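Local coordinates for succinate dehydrogenase subunit A (Mycolicibacterium smegmatis, PDB 7D6V), which probably oxidises succinate to fumarate as the FAD-carrying subunit of a succinate dehydrogenase that passes the electrons on toward quinone, at residues 11-16 against 32-37. Numbering follows the deposited sequence.
With FAD (flavin-adenine dinucleotide), chain D.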
loop_
_atom_site.group_PDB
_atom_site.type_symbol
_atom_site.label_atom_id
_atom_site.label_comp_id
_atom_site.label_asym_id
_atom_site.label_seq_id
_atom_site.Cartn_x
_atom_site.Cartn_y
_atom_site.Cartn_z
ATOM N N VAL A 11 -25.684 3.218 -15.649
ATOM C CA VAL A 11 -25.335 2.077 -14.819
ATOM C C VAL A 11 -24.635 2.593 -13.572
ATOM O O VAL A 11 -23.907 3.588 -13.610
ATOM C CB VAL A 11 -24.452 1.061 -15.587
ATOM C CG1 VAL A 11 -23.133 1.688 -15.991
ATOM C CG2 VAL A 11 -24.224 -0.199 -14.767
ATOM N N VAL A 12 -24.889 1.928 -12.448
ATOM C CA VAL A 12 -24.218 2.218 -11.188
ATOM C C VAL A 12 -23.446 0.979 -10.768
ATOM O O VAL A 12 -24.022 -0.108 -10.652
ATOM C CB VAL A 12 -25.214 2.643 -10.094
ATOM C CG1 VAL A 12 -24.502 2.808 -8.766
ATOM C CG2 VAL A 12 -25.899 3.936 -10.477
ATOM N N VAL A 13 -22.146 1.139 -10.549
ATOM C CA VAL A 13 -21.290 0.069 -10.055
ATOM C C VAL A 13 -21.013 0.344 -8.586
ATOM O O VAL A 13 -20.414 1.369 -8.241
ATOM C CB VAL A 13 -19.988 -0.030 -10.865
ATOM C CG1 VAL A 13 -19.119 -1.150 -10.334
ATOM C CG2 VAL A 13 -20.298 -0.255 -12.330
ATOM N N ILE A 14 -21.447 -0.563 -7.719
ATOM C CA ILE A 14 -21.422 -0.341 -6.276
ATOM C C ILE A 14 -20.150 -0.992 -5.745
ATOM O O ILE A 14 -20.161 -2.102 -5.225
ATOM C CB ILE A 14 -22.679 -0.887 -5.602
ATOM C CG1 ILE A 14 -23.929 -0.331 -6.282
ATOM C CG2 ILE A 14 -22.693 -0.536 -4.128
ATOM C CD1 ILE A 14 -25.216 -0.803 -5.665
ATOM N N GLY A 15 -19.043 -0.267 -5.817
ATOM C CA GLY A 15 -17.792 -0.819 -5.340
ATOM C C GLY A 15 -16.659 -0.650 -6.322
ATOM O O GLY A 15 -16.825 -0.903 -7.517
ATOM N N ALA A 16 -15.497 -0.225 -5.835
ATOM C CA ALA A 16 -14.338 0.000 -6.690
ATOM C C ALA A 16 -13.216 -0.915 -6.223
ATOM O O ALA A 16 -12.307 -0.501 -5.504
ATOM C CB ALA A 16 -13.921 1.458 -6.656
ATOM N N LEU A 32 -21.462 4.910 -22.137
ATOM C CA LEU A 32 -22.428 4.905 -21.050
ATOM C C LEU A 32 -21.989 5.932 -20.025
ATOM O O LEU A 32 -20.797 6.218 -19.891
ATOM C CB LEU A 32 -22.535 3.528 -20.381
ATOM C CG LEU A 32 -23.347 2.391 -20.997
ATOM C CD1 LEU A 32 -23.441 1.232 -20.024
ATOM C CD2 LEU A 32 -24.725 2.867 -21.374
ATOM N N ARG A 33 -22.961 6.478 -19.307
ATOM C CA ARG A 33 -22.682 7.284 -18.129
ATOM C C ARG A 33 -22.665 6.366 -16.917
ATOM O O ARG A 33 -23.686 5.760 -16.579
ATOM C CB ARG A 33 -23.722 8.389 -17.964
ATOM C CG ARG A 33 -23.933 9.224 -19.205
ATOM C CD ARG A 33 -24.657 10.508 -18.865
ATOM N NE ARG A 33 -23.936 11.285 -17.863
ATOM C CZ ARG A 33 -24.442 11.647 -16.689
ATOM N NH1 ARG A 33 -23.712 12.358 -15.842
ATOM N NH2 ARG A 33 -25.679 11.300 -16.363
ATOM N N VAL A 34 -21.511 6.267 -16.266
ATOM C CA VAL A 34 -21.281 5.306 -15.194
ATOM C C VAL A 34 -21.017 6.064 -13.904
ATOM O O VAL A 34 -20.216 7.004 -13.883
ATOM C CB VAL A 34 -20.107 4.368 -15.520
ATOM C CG1 VAL A 34 -20.048 3.222 -14.529
ATOM C CG2 VAL A 34 -20.228 3.842 -16.933
ATOM N N ALA A 35 -21.689 5.655 -12.835
ATOM C CA ALA A 35 -21.438 6.158 -11.494
ATOM C C ALA A 35 -20.725 5.080 -10.694
ATOM O O ALA A 35 -21.142 3.918 -10.706
ATOM C CB ALA A 35 -22.741 6.564 -10.804
ATOM N N VAL A 36 -19.651 5.458 -10.013
ATOM C CA VAL A 36 -18.851 4.533 -9.220
ATOM C C VAL A 36 -19.066 4.900 -7.761
ATOM O O VAL A 36 -18.698 5.999 -7.331
ATOM C CB VAL A 36 -17.364 4.606 -9.586
ATOM C CG1 VAL A 36 -16.546 3.701 -8.683
ATOM C CG2 VAL A 36 -17.149 4.291 -11.039
ATOM N N VAL A 37 -19.646 3.985 -6.993
ATOM C CA VAL A 37 -19.941 4.209 -5.584
ATOM C C VAL A 37 -19.039 3.305 -4.760
ATOM O O VAL A 37 -18.992 2.092 -4.988
ATOM C CB VAL A 37 -21.425 3.952 -5.272
ATOM C CG1 VAL A 37 -21.706 4.199 -3.802
ATOM C CG2 VAL A 37 -22.299 4.834 -6.141
HETATM P PA FAD D . -13.085 -5.559 -3.207
HETATM O O1A FAD D . -12.183 -4.813 -4.118
HETATM O O2A FAD D . -12.513 -6.285 -2.051
HETATM O O5B FAD D . -14.117 -4.500 -2.604
HETATM C C5B FAD D . -15.439 -4.329 -3.080
HETATM C C4B FAD D . -15.777 -2.849 -3.141
HETATM O O4B FAD D . -17.166 -2.648 -2.899
HETATM C C3B FAD D . -15.065 -2.006 -2.111
HETATM O O3B FAD D . -14.621 -0.828 -2.768
HETATM C C2B FAD D . -16.137 -1.621 -1.126
HETATM O O2B FAD D . -15.893 -0.364 -0.509
HETATM C C1B FAD D . -17.349 -1.560 -2.008
HETATM N N9A FAD D . -18.586 -1.726 -1.227
HETATM C C8A FAD D . -18.901 -2.759 -0.447
HETATM N N7A FAD D . -20.112 -2.582 0.111
HETATM C C5A FAD D . -20.586 -1.408 -0.315
HETATM C C6A FAD D . -21.804 -0.610 -0.116
HETATM N N6A FAD D . -22.798 -1.038 0.678
HETATM N N1A FAD D . -21.894 0.564 -0.752
HETATM C C2A FAD D . -20.926 1.015 -1.554
HETATM N N3A FAD D . -19.798 0.346 -1.778
HETATM C C4A FAD D . -19.575 -0.849 -1.200
HETATM N N1 FAD D . -6.859 -13.615 -3.952
HETATM C C2 FAD D . -5.885 -14.082 -4.758
HETATM O O2 FAD D . -6.201 -14.546 -5.857
HETATM N N3 FAD D . -4.593 -14.071 -4.427
HETATM C C4 FAD D . -4.172 -13.595 -3.263
HETATM O O4 FAD D . -2.968 -13.593 -2.979
HETATM C C4X FAD D . -5.166 -13.065 -2.315
HETATM N N5 FAD D . -4.807 -12.567 -1.121
HETATM C C5X FAD D . -5.739 -12.087 -0.283
HETATM C C6 FAD D . -5.351 -11.575 0.944
HETATM C C7 FAD D . -6.303 -11.082 1.816
HETATM C C7M FAD D . -5.896 -10.527 3.149
HETATM C C8 FAD D . -7.730 -11.102 1.438
HETATM C C8M FAD D . -8.763 -10.567 2.384
HETATM C C9 FAD D . -8.124 -11.609 0.214
HETATM C C9A FAD D . -7.174 -12.103 -0.656
HETATM N N10 FAD D . -7.569 -12.619 -1.893
HETATM C C10 FAD D . -6.573 -13.105 -2.745
HETATM C "C1'" FAD D . -8.971 -12.633 -2.293
HETATM C "C2'" FAD D . -9.224 -11.512 -3.294
HETATM O "O2'" FAD D . -8.441 -10.369 -2.958
HETATM C "C3'" FAD D . -10.673 -11.062 -3.308
HETATM O "O3'" FAD D . -11.476 -12.137 -3.777
HETATM C "C4'" FAD D . -10.857 -9.875 -4.239
HETATM O "O4'" FAD D . -10.071 -8.784 -3.784
HETATM C "C5'" FAD D . -12.300 -9.415 -4.314
HETATM O "O5'" FAD D . -12.318 -8.191 -5.033
HETATM P P FAD D . -13.661 -7.397 -5.357
HETATM O O1P FAD D . -13.340 -6.417 -6.428
HETATM O O2P FAD D . -14.768 -8.363 -5.585
HETATM O O3P FAD D . -14.006 -6.605 -4.000
#
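V11 and V34 are neighbours on one face of the sheet, their methyls in contact. From V11 CB, a chi1 of 63° swings the CG1 branch over to the neighbouring strand, where it meets V34 CG1 and V34 CG2, each at 3.7 Å. The same methyl also touches L32 CD1, while A443 of helix 427-448 packs against V11. V13, further along that face, reaches back with CG2 to V34 CG1, and helix 18-30 covers V13, V34 and V36 through V24 and A27. V12 is on the other face, and its CB forks into two methyls that both find the partner strand. CG1, trans to the backbone N, meets V37 CG2 and A35 O, both at 4.0 Å; CG2, on the N side, rests against A35 CB at 4.1 Å.

The backbones run parallel, 18° apart. A35 N bonds to V11 O, V13 N to A35 O at 3.0 Å, and V37 N to V13 O, the last almost perfectly straight at 179°; V11 N adds a weak bond to R33 O. Helix 18-30 connects these two parallel strands, making the first beta-alpha-beta unit of a Rossmann-type FAD-binding domain, with G15 probably the first glycine of its GxGxxG turn. The backbone there suits glycine, because a CB would be jammed against I14 O and would also run into FAD O4B, beside which G15 CA lies. Next to it A16 N donates to FAD O3B on the ribose, at 3.2 Å. The adenine is met by I14 CG2, which lies 3.5 Å from FAD C2A, and V37 CG1 approaches the same ring carbon.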